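Long-range contacts in acetyltransferase (Agrobacterium tumefaciens, PDB 2DXQ), which is a putative GNAT-family acetyltransferase that probably transfers an acetyl group from acetyl-CoA to a substrate not yet identified: residues S7-G12 with V55-G60; V63-L68 with N86-E91; Y98-V103 with H130-S135. All coordinates share one frame; numbering follows the deposited sequence.

Overall arrangement
From the N terminus, strand 6-10 pairs in interaction 1 with the end of strand 51-58. This closes a long loop that holds helices 16-26 and 35-47. The chain turns directly into strand 61-71, which meets strand 81-88 and the residues after it in interaction 2. Helix 98-112 follows and is joined to helix 127-135 in interaction 3. The three contacts lie in series, so none nests or crosses. They still touch. Ala56 pairs with the start of strand 61-71, Tyr98 OH bonds Glu58 OE1, and Val87 packs on Val103 and Tyr133. Interactions 1 and 2 join strands of the same sheet, and interaction 3 ties together two helices packed against it.

Interaction 1 of 3, residues S7-G12 with V55-G60; sequences SLRAAG and VATENG
Arg9 and Val55 are a hydrogen-bonded antiparallel pair whose side chains lie side by side and point the same way. Val55 N donates to Arg9 O at 2.9 Å, and Arg9 N donates to Val55 O at 3.1 Å. Ser7 and Thr57 form the second such pair, with Thr57 N to Ser7 O at 2.8 Å. Leu8 and Ala56 are the non-hydrogen-bonded pair between them, and their side chains lie on the other face.

Arg9, Val55 and Thr57 carry the side-chain part of the contact. Arg9 CG sits between the backbone N and the carbonyl carbon (chi1 52°), and the chain is extended from CG to NE. Val55 CG2 lies over one guanidinium face, toward the rim, 4.0 Å from Arg9 NH1. Thr57 crosses the arginine at about a right angle, and its CG2 approaches NH2. With chi1 at 60°, Thr57 turns OG1 toward Ser7, 3.4 Å from Ser7 CB. A water in the guanidinium plane joins Arg9 NE, at 2.9 Å, to Thr57 OG1. A second water accepts from Arg9 NH2 and donates to Gly60 O. Arg9 NH1 also donates to Ala10 O at 3.2 Å and forms a salt bridge with Asp15.

On the face of Leu8 and Ala56, Leu8 touches Thr101 and His105 of helix 98-112, and Ala56 touches Tyr98. Val55 meets Leu19 of helix 16-26 on the opposite face.

The backbone bonds set the register at this edge of the sheet. Asp15, Ala10 O and two waters fix the rotation of the guanidinium, which keeps a Val55 methyl against one face.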
loop_
_atom_site.group_PDB
_atom_site.type_symbol
_atom_site.label_atom_id
_atom_site.label_comp_id
_atom_site.label_asym_id
_atom_site.label_seq_id
_atom_site.Cartn_x
_atom_site.Cartn_y
_atom_site.Cartn_z
ATOM N N SER A 7 -22.507 -13.477 -6.156
ATOM C CA SER A 7 -21.973 -12.448 -7.016
ATOM C C SER A 7 -20.648 -11.887 -6.496
ATOM O O SER A 7 -20.206 -12.216 -5.396
ATOM C CB SER A 7 -22.991 -11.339 -7.217
ATOM O OG SER A 7 -22.546 -10.479 -8.234
ATOM N N LEU A 8 -20.035 -11.045 -7.314
ATOM C CA LEU A 8 -18.753 -10.423 -7.025
ATOM C C LEU A 8 -18.836 -9.051 -7.679
ATOM O O LEU A 8 -19.149 -8.951 -8.867
ATOM C CB LEU A 8 -17.656 -11.259 -7.674
ATOM C CG LEU A 8 -16.239 -10.701 -7.764
ATOM C CD1 LEU A 8 -15.559 -10.797 -6.434
ATOM C CD2 LEU A 8 -15.476 -11.497 -8.810
ATOM N N ARG A 9 -18.561 -7.998 -6.912
ATOM C CA ARG A 9 -18.646 -6.631 -7.425
ATOM C C ARG A 9 -17.866 -5.680 -6.530
ATOM O O ARG A 9 -17.462 -6.053 -5.433
ATOM C CB ARG A 9 -20.102 -6.184 -7.489
ATOM C CG ARG A 9 -20.862 -6.367 -6.194
ATOM C CD ARG A 9 -22.295 -5.838 -6.317
ATOM N NE ARG A 9 -23.036 -6.027 -5.070
ATOM C CZ ARG A 9 -22.926 -5.234 -4.013
ATOM N NH1 ARG A 9 -22.092 -4.197 -4.037
ATOM N NH2 ARG A 9 -23.643 -5.481 -2.928
ATOM N N ALA A 10 -17.665 -4.460 -7.013
ATOM C CA ALA A 10 -17.164 -3.388 -6.180
ATOM C C ALA A 10 -18.258 -2.984 -5.208
ATOM O O ALA A 10 -19.459 -3.042 -5.539
ATOM C CB ALA A 10 -16.736 -2.180 -7.030
ATOM N N ALA A 11 -17.843 -2.582 -4.010
ATOM C CA ALA A 11 -18.759 -2.045 -3.012
ATOM C C ALA A 11 -19.213 -0.651 -3.414
ATOM O O ALA A 11 -18.517 0.057 -4.155
ATOM C CB ALA A 11 -18.093 -2.002 -1.635
ATOM N N GLY A 12 -20.379 -0.266 -2.909
ATOM C CA GLY A 12 -20.937 1.066 -3.144
ATOM C C GLY A 12 -21.733 1.502 -1.931
ATOM O O GLY A 12 -21.680 0.844 -0.894
ATOM N N VAL A 55 -16.408 -6.993 -2.923
ATOM C CA VAL A 55 -17.151 -7.926 -2.078
ATOM C C VAL A 55 -17.613 -9.149 -2.877
ATOM O O VAL A 55 -17.966 -9.031 -4.044
ATOM C CB VAL A 55 -18.394 -7.273 -1.387
ATOM C CG1 VAL A 55 -17.964 -6.317 -0.278
ATOM C CG2 VAL A 55 -19.296 -6.531 -2.402
ATOM N N ALA A 56 -17.579 -10.323 -2.250
ATOM C CA ALA A 56 -18.314 -11.474 -2.758
ATOM C C ALA A 56 -19.602 -11.495 -1.968
ATOM O O ALA A 56 -19.602 -11.230 -0.754
ATOM C CB ALA A 56 -17.528 -12.780 -2.530
ATOM N N THR A 57 -20.710 -11.759 -2.652
ATOM C CA THR A 57 -21.998 -11.736 -1.978
ATOM C C THR A 57 -22.668 -13.083 -2.143
ATOM O O THR A 57 -22.460 -13.760 -3.147
ATOM C CB THR A 57 -22.960 -10.632 -2.512
ATOM O OG1 THR A 57 -23.200 -10.861 -3.902
ATOM C CG2 THR A 57 -22.380 -9.222 -2.312
ATOM N N GLU A 58 -23.436 -13.464 -1.128
ATOM C CA GLU A 58 -24.227 -14.685 -1.155
ATOM C C GLU A 58 -25.660 -14.289 -0.777
ATOM O O GLU A 58 -25.879 -13.757 0.322
ATOM C CB GLU A 58 -23.629 -15.658 -0.135
ATOM C CG GLU A 58 -24.229 -17.077 -0.102
ATOM C CD GLU A 58 -23.896 -17.784 1.184
ATOM O OE1 GLU A 58 -22.861 -18.485 1.236
ATOM O OE2 GLU A 58 -24.656 -17.630 2.176
ATOM N N ASN A 59 -26.622 -14.514 -1.680
ATOM C CA ASN A 59 -27.999 -14.012 -1.482
ATOM C C ASN A 59 -27.989 -12.515 -1.150
ATOM O O ASN A 59 -28.763 -12.052 -0.302
ATOM C CB ASN A 59 -28.714 -14.770 -0.356
ATOM C CG ASN A 59 -28.585 -16.264 -0.484
ATOM O OD1 ASN A 59 -28.118 -16.944 0.436
ATOM N ND2 ASN A 59 -28.976 -16.781 -1.628
ATOM N N GLY A 60 -27.077 -11.781 -1.790
ATOM C CA GLY A 60 -26.948 -10.331 -1.573
ATOM C C GLY A 60 -26.138 -9.885 -0.367
ATOM O O GLY A 60 -25.814 -8.704 -0.264
HETATM O O HOH W 1 -24.601 -8.471 -5.088
HETATM O O HOH W 2 -25.884 -6.986 -2.757
#

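Interaction 2 of 3, residues V63-L68 with N86-E91; sequences VATATL and NVVTLE
Thr65 and Val88 face each other as a hydrogen-bonded antiparallel pair. Thr65 N donates to Val88 O at 3.1 Å, in the carbonyl plane. Val88 N returns a bond to Thr65 O at 3.0 Å. Their side chains meet on one face at an oblique angle, with Thr65 CG2 only 3.4 Å from Val88 CG1, tighter than usual for two methyl groups. On the other face Ala66 CB touches Val87 CG2 at 3.8 Å. Beyond the pair, Leu90 brings CG against Val63 O at 3.7 Å.

The threonine rotamer suits its polar partners. OG1 lies anti to the backbone N (chi1 -175°), from where it bonds Phe54 O on the neighbouring strand. This places CG2 against Val88. One water donates to Thr65 OG1 and to Asn86 O, and also bonds Thr67 OG1. A second water links Thr67 OG1 to Asn86 ND2, which itself bonds Asn73 OD1 of the second subunit. A third water bridges the backbones past the last direct pair, accepting from Leu90 N and donating to Val63 O at 2.9 Å.

Further out, Leu19 and Leu22 of helix 16-26 cover Thr65, while Val103 of helix 98-112 covers Val87. Thr89 CG2 comes 3.2 Å from O4 of the chain C phosphate, bound at the start of helix 98-112.

Val63 and Ala64 both face Ala56, which makes a classic beta bulge where strand 61-71 pairs with strand 51-58. The two strands form the antiparallel centre of the GNAT sheet, and strand 81-88 leads on to the probable acetyl-CoA site.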
loop_
_atom_site.group_PDB
_atom_site.type_symbol
_atom_site.label_atom_id
_atom_site.label_comp_id
_atom_site.label_asym_id
_atom_site.label_seq_id
_atom_site.Cartn_x
_atom_site.Cartn_y
_atom_site.Cartn_z
ATOM N N VAL A 63 -20.013 -11.595 1.989
ATOM C CA VAL A 63 -19.447 -12.716 2.740
ATOM C C VAL A 63 -17.920 -12.763 2.680
ATOM O O VAL A 63 -17.296 -13.543 3.393
ATOM C CB VAL A 63 -20.027 -14.077 2.282
ATOM C CG1 VAL A 63 -21.491 -14.211 2.709
ATOM C CG2 VAL A 63 -19.914 -14.241 0.763
ATOM N N ALA A 64 -17.332 -11.961 1.793
ATOM C CA ALA A 64 -15.871 -11.761 1.780
ATOM C C ALA A 64 -15.573 -10.403 1.199
ATOM O O ALA A 64 -16.391 -9.842 0.462
ATOM C CB ALA A 64 -15.151 -12.838 0.969
ATOM N N THR A 65 -14.393 -9.887 1.506
ATOM C CA THR A 65 -13.987 -8.596 0.956
ATOM C C THR A 65 -12.470 -8.524 0.855
ATOM O O THR A 65 -11.750 -9.245 1.555
ATOM C CB THR A 65 -14.535 -7.412 1.811
ATOM O OG1 THR A 65 -14.215 -6.157 1.183
ATOM C CG2 THR A 65 -13.948 -7.419 3.191
ATOM N N ALA A 66 -12.009 -7.687 -0.071
ATOM C CA ALA A 66 -10.594 -7.308 -0.186
ATOM C C ALA A 66 -10.577 -5.913 -0.787
ATOM O O ALA A 66 -11.402 -5.600 -1.661
ATOM C CB ALA A 66 -9.863 -8.275 -1.098
ATOM N N THR A 67 -9.617 -5.096 -0.354
ATOM C CA THR A 67 -9.492 -3.743 -0.881
ATOM C C THR A 67 -8.245 -3.663 -1.755
ATOM O O THR A 67 -7.156 -4.071 -1.337
ATOM C CB THR A 67 -9.400 -2.720 0.262
ATOM O OG1 THR A 67 -10.581 -2.810 1.082
ATOM C CG2 THR A 67 -9.209 -1.279 -0.288
ATOM N N LEU A 68 -8.421 -3.132 -2.960
ATOM C CA LEU A 68 -7.329 -2.961 -3.900
ATOM C C LEU A 68 -6.904 -1.504 -3.908
ATOM O O LEU A 68 -7.747 -0.613 -4.006
ATOM C CB LEU A 68 -7.774 -3.365 -5.306
ATOM C CG LEU A 68 -6.768 -3.176 -6.437
ATOM C CD1 LEU A 68 -5.508 -4.043 -6.231
ATOM C CD2 LEU A 68 -7.481 -3.524 -7.756
ATOM N N ASN A 86 -7.027 -5.487 3.968
ATOM C CA ASN A 86 -8.264 -5.805 4.677
ATOM C C ASN A 86 -9.070 -6.932 4.047
ATOM O O ASN A 86 -10.263 -6.796 3.736
ATOM C CB ASN A 86 -9.097 -4.562 4.933
ATOM C CG ASN A 86 -8.402 -3.606 5.882
ATOM O OD1 ASN A 86 -7.723 -4.036 6.825
ATOM N ND2 ASN A 86 -8.546 -2.319 5.631
ATOM N N VAL A 87 -8.389 -8.055 3.883
ATOM C CA VAL A 87 -9.041 -9.244 3.353
ATOM C C VAL A 87 -9.734 -9.981 4.497
ATOM O O VAL A 87 -9.102 -10.294 5.515
ATOM C CB VAL A 87 -7.994 -10.167 2.709
ATOM C CG1 VAL A 87 -8.627 -11.460 2.277
ATOM C CG2 VAL A 87 -7.341 -9.461 1.523
ATOM N N VAL A 88 -11.024 -10.271 4.330
ATOM C CA VAL A 88 -11.727 -11.037 5.347
ATOM C C VAL A 88 -12.723 -11.999 4.762
ATOM O O VAL A 88 -13.364 -11.715 3.754
ATOM C CB VAL A 88 -12.331 -10.154 6.503
ATOM C CG1 VAL A 88 -12.873 -8.851 6.031
ATOM C CG2 VAL A 88 -13.340 -10.906 7.375
ATOM N N THR A 89 -12.791 -13.153 5.419
ATOM C CA THR A 89 -13.742 -14.190 5.145
ATOM C C THR A 89 -14.351 -14.613 6.482
ATOM O O THR A 89 -13.936 -14.170 7.549
ATOM C CB THR A 89 -13.048 -15.434 4.527
ATOM O OG1 THR A 89 -12.038 -15.946 5.424
ATOM C CG2 THR A 89 -12.398 -15.088 3.220
ATOM N N LEU A 90 -15.293 -15.531 6.418
ATOM C CA LEU A 90 -16.034 -15.912 7.604
ATOM C C LEU A 90 -15.684 -17.308 8.081
ATOM O O LEU A 90 -15.524 -18.208 7.230
ATOM C CB LEU A 90 -17.509 -15.836 7.280
ATOM C CG LEU A 90 -18.013 -14.440 6.882
ATOM C CD1 LEU A 90 -19.484 -14.497 6.496
ATOM C CD2 LEU A 90 -17.799 -13.432 7.996
ATOM N N GLU A 91 -15.592 -17.485 9.416
ATOM C CA GLU A 91 -15.539 -18.838 10.054
ATOM C C GLU A 91 -16.359 -19.714 9.113
ATOM O O GLU A 91 -15.982 -20.870 8.835
ATOM C CB GLU A 91 -16.068 -18.828 11.482
HETATM O O HOH W 3 -16.010 -16.158 3.640
HETATM O O HOH W 4 -11.873 -4.915 2.240
HETATM O O HOH W 5 -9.893 -1.432 3.401
#

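Interaction 3 of 3, residues Y98-V103 with H130-S135; sequences YGRTVV and HAFYES. With PO4 (phosphate ion), chain C; PO4 (phosphate ion), chain F.
The first turn of helix 98-112 carries the end of the Arg-x-x-Gly-x-Gly signature, which in GNAT enzymes binds the pyrophosphate of acetyl-CoA. The sequence here fits it. Helix 127-135 lies beside it, at 50° to it over these segments. The side chain of Phe132 bridges the two. Its CG lies anti to the backbone N (chi1 163°), which sends the ring across to the first turn. The ring meets the backbone edge-on: CZ is 3.5 Å from Gly99 C, and CE1 is 3.4 Å from Arg100 N. Gly99 has no side chain, which leaves room for both this edge and a phosphate oxygen. Val103 comes from the opposite direction and puts CG2 3.9 Å from Phe132 CZ.

Arg100 is bent at its second and third torsions and curls toward Ser135. Its NH1 donates to Ser135 OG at 2.9 Å, nearly straight at 175° and in the guanidinium plane. Ser135 OG in turn donates to Phe132 O at 2.6 Å, back within its own helix. The hydroxyl thus links the arginine to the residue whose CE1 lies over a face of the guanidinium.

A phosphate ion, probably from the crystallisation liquor, sits at the helix start. Arg100 N donates to phosphate O3 at 2.9 Å. Gly99 N donates to phosphate O4 at 3.0 Å. O3 lies over one face of the Arg100 guanidinium.

Backbone N-H groups, the helix N terminus and the arginine would all favour an anion here. The ion is consistent with the place of a coenzyme A phosphate, and Phe132 lines its flank.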
loop_
_atom_site.group_PDB
_atom_site.type_symbol
_atom_site.label_atom_id
_atom_site.label_comp_id
_atom_site.label_asym_id
_atom_site.label_seq_id
_atom_site.Cartn_x
_atom_site.Cartn_y
_atom_site.Cartn_z
ATOM N N TYR A 98 -14.890 -18.010 -1.168
ATOM C CA TYR A 98 -15.262 -16.603 -1.370
ATOM C C TYR A 98 -14.068 -15.670 -1.207
ATOM O O TYR A 98 -13.936 -14.703 -1.952
ATOM C CB TYR A 98 -16.346 -16.176 -0.381
ATOM C CG TYR A 98 -17.702 -16.827 -0.579
ATOM C CD1 TYR A 98 -18.380 -16.728 -1.791
ATOM C CD2 TYR A 98 -18.328 -17.492 0.473
ATOM C CE1 TYR A 98 -19.661 -17.298 -1.959
ATOM C CE2 TYR A 98 -19.602 -18.079 0.307
ATOM C CZ TYR A 98 -20.248 -17.974 -0.906
ATOM O OH TYR A 98 -21.512 -18.531 -1.049
ATOM N N GLY A 99 -13.224 -15.936 -0.208
ATOM C CA GLY A 99 -11.958 -15.176 -0.068
ATOM C C GLY A 99 -11.062 -15.274 -1.301
ATOM O O GLY A 99 -10.549 -14.259 -1.797
ATOM N N ARG A 100 -10.855 -16.489 -1.799
ATOM C CA ARG A 100 -10.043 -16.679 -2.999
ATOM C C ARG A 100 -10.642 -15.911 -4.179
ATOM O O ARG A 100 -9.913 -15.272 -4.938
ATOM C CB ARG A 100 -9.840 -18.177 -3.314
ATOM C CG ARG A 100 -8.678 -18.503 -4.303
ATOM C CD ARG A 100 -7.983 -19.864 -3.932
ATOM N NE ARG A 100 -8.992 -20.657 -3.310
ATOM C CZ ARG A 100 -8.998 -21.251 -2.131
ATOM N NH1 ARG A 100 -7.964 -21.329 -1.271
ATOM N NH2 ARG A 100 -10.124 -21.843 -1.864
ATOM N N THR A 101 -11.973 -15.942 -4.314
ATOM C CA THR A 101 -12.627 -15.241 -5.426
ATOM C C THR A 101 -12.311 -13.748 -5.375
ATOM O O THR A 101 -11.912 -13.143 -6.376
ATOM C CB THR A 101 -14.149 -15.433 -5.424
ATOM O OG1 THR A 101 -14.451 -16.838 -5.493
ATOM C CG2 THR A 101 -14.779 -14.714 -6.633
ATOM N N VAL A 102 -12.485 -13.158 -4.197
ATOM C CA VAL A 102 -12.317 -11.714 -4.083
ATOM C C VAL A 102 -10.839 -11.255 -4.202
ATOM O O VAL A 102 -10.532 -10.230 -4.827
ATOM C CB VAL A 102 -13.068 -11.178 -2.843
ATOM C CG1 VAL A 102 -12.360 -11.531 -1.539
ATOM C CG2 VAL A 102 -13.294 -9.699 -2.958
ATOM N N VAL A 103 -9.931 -12.039 -3.642
ATOM C CA VAL A 103 -8.497 -11.689 -3.722
ATOM C C VAL A 103 -8.016 -11.856 -5.154
ATOM O O VAL A 103 -7.336 -10.971 -5.705
ATOM C CB VAL A 103 -7.638 -12.518 -2.744
ATOM C CG1 VAL A 103 -6.143 -12.255 -2.965
ATOM C CG2 VAL A 103 -8.048 -12.214 -1.270
ATOM N N HIS A 130 -1.238 -18.009 5.305
ATOM C CA HIS A 130 -0.162 -17.913 4.336
ATOM C C HIS A 130 -0.420 -18.817 3.140
ATOM O O HIS A 130 -0.225 -18.399 2.004
ATOM C CB HIS A 130 1.169 -18.280 4.995
ATOM C CG HIS A 130 1.563 -17.358 6.105
ATOM N ND1 HIS A 130 2.827 -17.357 6.653
ATOM C CD2 HIS A 130 0.868 -16.395 6.756
ATOM C CE1 HIS A 130 2.889 -16.436 7.602
ATOM N NE2 HIS A 130 1.717 -15.829 7.674
ATOM N N ALA A 131 -0.842 -20.062 3.400
ATOM C CA ALA A 131 -1.154 -21.010 2.322
ATOM C C ALA A 131 -2.284 -20.459 1.450
ATOM O O ALA A 131 -2.287 -20.638 0.224
ATOM C CB ALA A 131 -1.575 -22.357 2.901
ATOM N N PHE A 132 -3.247 -19.810 2.098
ATOM C CA PHE A 132 -4.369 -19.220 1.385
ATOM C C PHE A 132 -3.853 -18.201 0.390
ATOM O O PHE A 132 -4.271 -18.212 -0.761
ATOM C CB PHE A 132 -5.383 -18.566 2.337
ATOM C CG PHE A 132 -6.315 -17.606 1.647
ATOM C CD1 PHE A 132 -7.351 -18.081 0.835
ATOM C CD2 PHE A 132 -6.137 -16.227 1.776
ATOM C CE1 PHE A 132 -8.200 -17.193 0.157
ATOM C CE2 PHE A 132 -6.977 -15.323 1.105
ATOM C CZ PHE A 132 -8.014 -15.800 0.296
ATOM N N TYR A 133 -2.949 -17.319 0.828
ATOM C CA TYR A 133 -2.426 -16.321 -0.102
ATOM C C TYR A 133 -1.644 -16.944 -1.250
ATOM O O TYR A 133 -1.725 -16.470 -2.387
ATOM C CB TYR A 133 -1.624 -15.235 0.620
ATOM C CG TYR A 133 -2.528 -14.303 1.415
ATOM C CD1 TYR A 133 -3.565 -13.603 0.779
ATOM C CD2 TYR A 133 -2.374 -14.156 2.790
ATOM C CE1 TYR A 133 -4.422 -12.768 1.505
ATOM C CE2 TYR A 133 -3.219 -13.295 3.530
ATOM C CZ TYR A 133 -4.235 -12.616 2.871
ATOM O OH TYR A 133 -5.084 -11.780 3.581
ATOM N N GLU A 134 -0.892 -18.008 -0.967
ATOM C CA GLU A 134 -0.181 -18.716 -2.032
ATOM C C GLU A 134 -1.169 -19.296 -3.051
ATOM O O GLU A 134 -0.923 -19.255 -4.247
ATOM C CB GLU A 134 0.734 -19.793 -1.457
ATOM C CG GLU A 134 1.925 -19.169 -0.684
ATOM C CD GLU A 134 2.756 -20.171 0.080
ATOM O OE1 GLU A 134 2.274 -21.300 0.318
ATOM O OE2 GLU A 134 3.895 -19.809 0.465
ATOM N N SER A 135 -2.303 -19.781 -2.565
ATOM C CA SER A 135 -3.340 -20.345 -3.436
ATOM C C SER A 135 -4.000 -19.283 -4.321
ATOM O O SER A 135 -4.635 -19.623 -5.326
ATOM C CB SER A 135 -4.393 -21.098 -2.615
ATOM O OG SER A 135 -5.321 -20.242 -1.970
HETATM P P PO4 C . -11.858 -19.039 1.344
HETATM O O1 PO4 C . -12.441 -20.419 1.481
HETATM O O2 PO4 C . -10.550 -19.075 2.161
HETATM O O3 PO4 C . -11.508 -18.763 -0.092
HETATM O O4 PO4 C . -12.736 -17.992 1.940
HETATM P P PO4 F . -17.732 -19.355 -4.628
HETATM O O1 PO4 F . -17.285 -17.935 -4.936
HETATM O O2 PO4 F . -18.495 -19.937 -5.806
HETATM O O3 PO4 F . -16.527 -20.200 -4.308
HETATM O O4 PO4 F . -18.645 -19.394 -3.429
#